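Local coordinates for beta-lactamase-like protein (Koribacter versatilis, PDB 6B9V) that acts as a metallo-beta-lactamase-fold diphosphatase of the PhnP family, cleaving reactive FAD photoproducts, probably with the aid of bound metal ions, at residues 50-55 with 69-74. Residues are numbered along the deposited sequence; the frame is centred on the assembly and turned at random.
Sequences LVLIDT and KKIDAI
Val51 and Leu52 run parallel to Ala73 and Ile74 as neighbouring strands of a beta-alpha-beta unit, joined through helix 59-66, in one of the two sheets of the metallo-beta-lactamase fold. The straightest bond is Leu52 N to Ala73 O, 2.9 Å long with an angle of 173° at the hydrogen. Where strand 73-75 begins, the pairing changes: Leu50 O takes a bond from Asp72 N at 2.9 Å and a weak one from Ala73 N at 3.5 Å. Asp72 also answers with its side chain. Its CG lies beside its own backbone N (chi1 -63°), which swings OD2 round to accept Leu50 N at 2.8 Å, on the anti side of the carboxylate and 22° out of its plane. Leu50 is thus gripped through both N and O by one residue, while its CD1 rests 3.6 Å from Lys70 O. On the face of the sheet that carries Leu52 and Ile74, Leu52 CD2 packs 4.2 Å from Ile74 CG1 and also touches Ile71 CD1. Thr55 and Ile74 cross at about a right angle, methyl CG2 of Thr55 3.9 Å from CG2 of Ile74; the Thr55 hydroxyl turns to Tyr76 OH. The preceding residue, Asp54, hydrogen-bonds through OD2 to ND1 of the manganese ligand His83, a second-shell hold on the site. The Asp72 carboxylate thus takes up the Leu50 N-H where regular pairing stops, fixing the strand's start, while Thr55 against Ile74 lies toward the manganese site.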
ATOM      1  N   LEU A  50      10.255  19.241   4.513  1.00 17.18           N
ATOM      2  CA  LEU A  50       9.337  18.187   4.932  1.00 18.05           C
ATOM      3  C   LEU A  50      10.118  16.922   5.296  1.00 21.13           C
ATOM      4  O   LEU A  50      10.841  16.363   4.467  1.00 18.42           O
ATOM      5  CB  LEU A  50       8.317  17.896   3.821  1.00 17.70           C
ATOM      6  CG  LEU A  50       7.084  17.015   4.090  1.00 16.92           C
ATOM      7  CD1 LEU A  50       6.059  17.207   2.971  1.00 18.78           C
ATOM      8  CD2 LEU A  50       7.447  15.537   4.207  1.00 17.25           C
ATOM      9  N   VAL A  51       9.953  16.471   6.536  1.00 18.31           N
ATOM     10  CA  VAL A  51      10.624  15.273   7.025  1.00 14.09           C
ATOM     11  C   VAL A  51       9.579  14.219   7.343  1.00 17.29           C
ATOM     12  O   VAL A  51       8.636  14.477   8.075  1.00 19.61           O
ATOM     13  CB  VAL A  51      11.489  15.573   8.262  1.00 16.67           C
ATOM     14  CG1 VAL A  51      12.077  14.289   8.838  1.00 18.57           C
ATOM     15  CG2 VAL A  51      12.612  16.567   7.883  1.00 22.46           C
ATOM     16  N   LEU A  52       9.729  13.045   6.743  1.00 14.64           N
ATOM     17  CA  LEU A  52       8.751  11.977   6.879  1.00 20.38           C
ATOM     18  C   LEU A  52       9.257  10.927   7.854  1.00 18.21           C
ATOM     19  O   LEU A  52      10.412  10.511   7.770  1.00 18.37           O
ATOM     20  CB  LEU A  52       8.474  11.339   5.513  1.00 19.06           C
ATOM     21  CG  LEU A  52       7.563  10.120   5.469  1.00 23.74           C
ATOM     22  CD1 LEU A  52       6.154  10.491   5.899  1.00 22.78           C
ATOM     23  CD2 LEU A  52       7.568   9.530   4.057  1.00 22.70           C
ATOM     24  N   ILE A  53       8.399  10.489   8.769  1.00 15.42           N
ATOM     25  CA  ILE A  53       8.781   9.415   9.672  1.00 12.94           C
ATOM     26  C   ILE A  53       7.993   8.188   9.264  1.00 15.96           C
ATOM     27  O   ILE A  53       6.764   8.145   9.447  1.00 15.15           O
ATOM     28  CB  ILE A  53       8.524   9.759  11.168  1.00 15.64           C
ATOM     29  CG1 ILE A  53       9.316  11.006  11.572  1.00 18.63           C
ATOM     30  CG2 ILE A  53       8.926   8.580  12.059  1.00 17.35           C
ATOM     31  CD1 ILE A  53       9.171  11.377  13.045  1.00 20.97           C
ATOM     32  N   ASP A  54       8.729   7.234   8.680  1.00 13.42           N
ATOM     33  CA  ASP A  54       8.246   5.919   8.202  1.00 12.60           C
ATOM     34  C   ASP A  54       7.480   6.013   6.874  1.00 17.01           C
ATOM     35  O   ASP A  54       6.838   7.012   6.576  1.00 17.40           O
ATOM     36  CB  ASP A  54       7.384   5.222   9.274  1.00 18.21           C
ATOM     37  CG  ASP A  54       8.220   4.702  10.449  1.00 17.20           C
ATOM     38  OD1 ASP A  54       9.454   4.576  10.292  1.00 19.02           O
ATOM     39  OD2 ASP A  54       7.654   4.414  11.523  1.00 15.25           O
ATOM     40  N   THR A  55       7.579   4.963   6.066  1.00 15.80           N
ATOM     41  CA  THR A  55       6.866   4.918   4.797  1.00 16.11           C
ATOM     42  C   THR A  55       5.933   3.722   4.794  1.00 12.39           C
ATOM     43  O   THR A  55       6.338   2.621   4.417  1.00 14.02           O
ATOM     44  CB  THR A  55       7.825   4.823   3.592  1.00 13.17           C
ATOM     45  OG1 THR A  55       8.698   3.703   3.759  1.00 14.18           O
ATOM     46  CG2 THR A  55       8.650   6.112   3.451  1.00 15.47           C
ATOM     47  N   LYS A  69       4.527  17.186  -2.425  1.00 24.93           N
ATOM     48  CA  LYS A  69       5.143  17.351  -3.740  1.00 31.01           C
ATOM     49  C   LYS A  69       6.646  17.092  -3.681  1.00 27.55           C
ATOM     50  O   LYS A  69       7.305  16.978  -4.709  1.00 24.39           O
ATOM     51  CB  LYS A  69       4.887  18.764  -4.279  1.00 31.23           C
ATOM     52  CG  LYS A  69       3.416  19.136  -4.438  1.00 45.15           C
ATOM     53  CD  LYS A  69       2.813  18.512  -5.692  1.00 54.90           C
ATOM     54  CE  LYS A  69       1.347  18.893  -5.865  1.00 58.59           C
ATOM     55  NZ  LYS A  69       0.734  18.228  -7.051  1.00 58.88           N
ATOM     56  N   LYS A  70       7.187  17.025  -2.470  1.00 24.15           N
ATOM     57  CA  LYS A  70       8.620  16.855  -2.265  1.00 22.73           C
ATOM     58  C   LYS A  70       8.895  16.356  -0.847  1.00 24.37           C
ATOM     59  O   LYS A  70       8.274  16.818   0.112  1.00 21.12           O
ATOM     60  CB  LYS A  70       9.360  18.176  -2.515  1.00 26.43           C
ATOM     61  CG  LYS A  70      10.866  18.098  -2.321  1.00 26.87           C
ATOM     62  CD  LYS A  70      11.563  19.372  -2.782  1.00 35.91           C
ATOM     63  CE  LYS A  70      13.072  19.290  -2.560  1.00 34.00           C
ATOM     64  NZ  LYS A  70      13.756  20.484  -3.129  1.00 45.18           N
ATOM     65  N   ILE A  71       9.821  15.415  -0.723  1.00 21.91           N
ATOM     66  CA  ILE A  71      10.256  14.929   0.583  1.00 23.14           C
ATOM     67  C   ILE A  71      11.729  15.247   0.771  1.00 21.04           C
ATOM     68  O   ILE A  71      12.553  14.854  -0.048  1.00 25.38           O
ATOM     69  CB  ILE A  71      10.053  13.415   0.736  1.00 22.70           C
ATOM     70  CG1 ILE A  71       8.578  13.038   0.572  1.00 24.27           C
ATOM     71  CG2 ILE A  71      10.598  12.950   2.097  1.00 23.27           C
ATOM     72  CD1 ILE A  71       8.366  11.538   0.359  1.00 27.18           C
ATOM     73  N   ASP A  72      12.074  15.956   1.843  1.00 17.32           N
ATOM     74  CA  ASP A  72      13.470  16.332   2.027  1.00 15.85           C
ATOM     75  C   ASP A  72      14.294  15.284   2.758  1.00 24.32           C
ATOM     76  O   ASP A  72      15.501  15.184   2.553  1.00 22.43           O
ATOM     77  CB  ASP A  72      13.545  17.682   2.735  1.00 20.06           C
ATOM     78  CG  ASP A  72      12.923  18.790   1.893  1.00 30.43           C
ATOM     79  OD1 ASP A  72      13.602  19.276   0.958  1.00 28.79           O
ATOM     80  OD2 ASP A  72      11.740  19.132   2.130  1.00 22.94           O
ATOM     81  N   ALA A  73      13.649  14.514   3.619  1.00 19.72           N
ATOM     82  CA  ALA A  73      14.326  13.433   4.304  1.00 16.43           C
ATOM     83  C   ALA A  73      13.287  12.447   4.815  1.00 20.24           C
ATOM     84  O   ALA A  73      12.150  12.824   5.115  1.00 16.01           O
ATOM     85  CB  ALA A  73      15.191  13.978   5.460  1.00 17.55           C
ATOM     86  N   ILE A  74      13.677  11.176   4.885  1.00 19.88           N
ATOM     87  CA  ILE A  74      12.843  10.142   5.482  1.00 21.87           C
ATOM     88  C   ILE A  74      13.589   9.511   6.650  1.00 21.19           C
ATOM     89  O   ILE A  74      14.767   9.154   6.535  1.00 19.70           O
ATOM     90  CB  ILE A  74      12.459   9.054   4.454  1.00 20.21           C
ATOM     91  CG1 ILE A  74      11.709   9.695   3.279  1.00 19.57           C
ATOM     92  CG2 ILE A  74      11.639   7.930   5.130  1.00 21.11           C
ATOM     93  CD1 ILE A  74      11.418   8.769   2.130  1.00 21.70           C
TER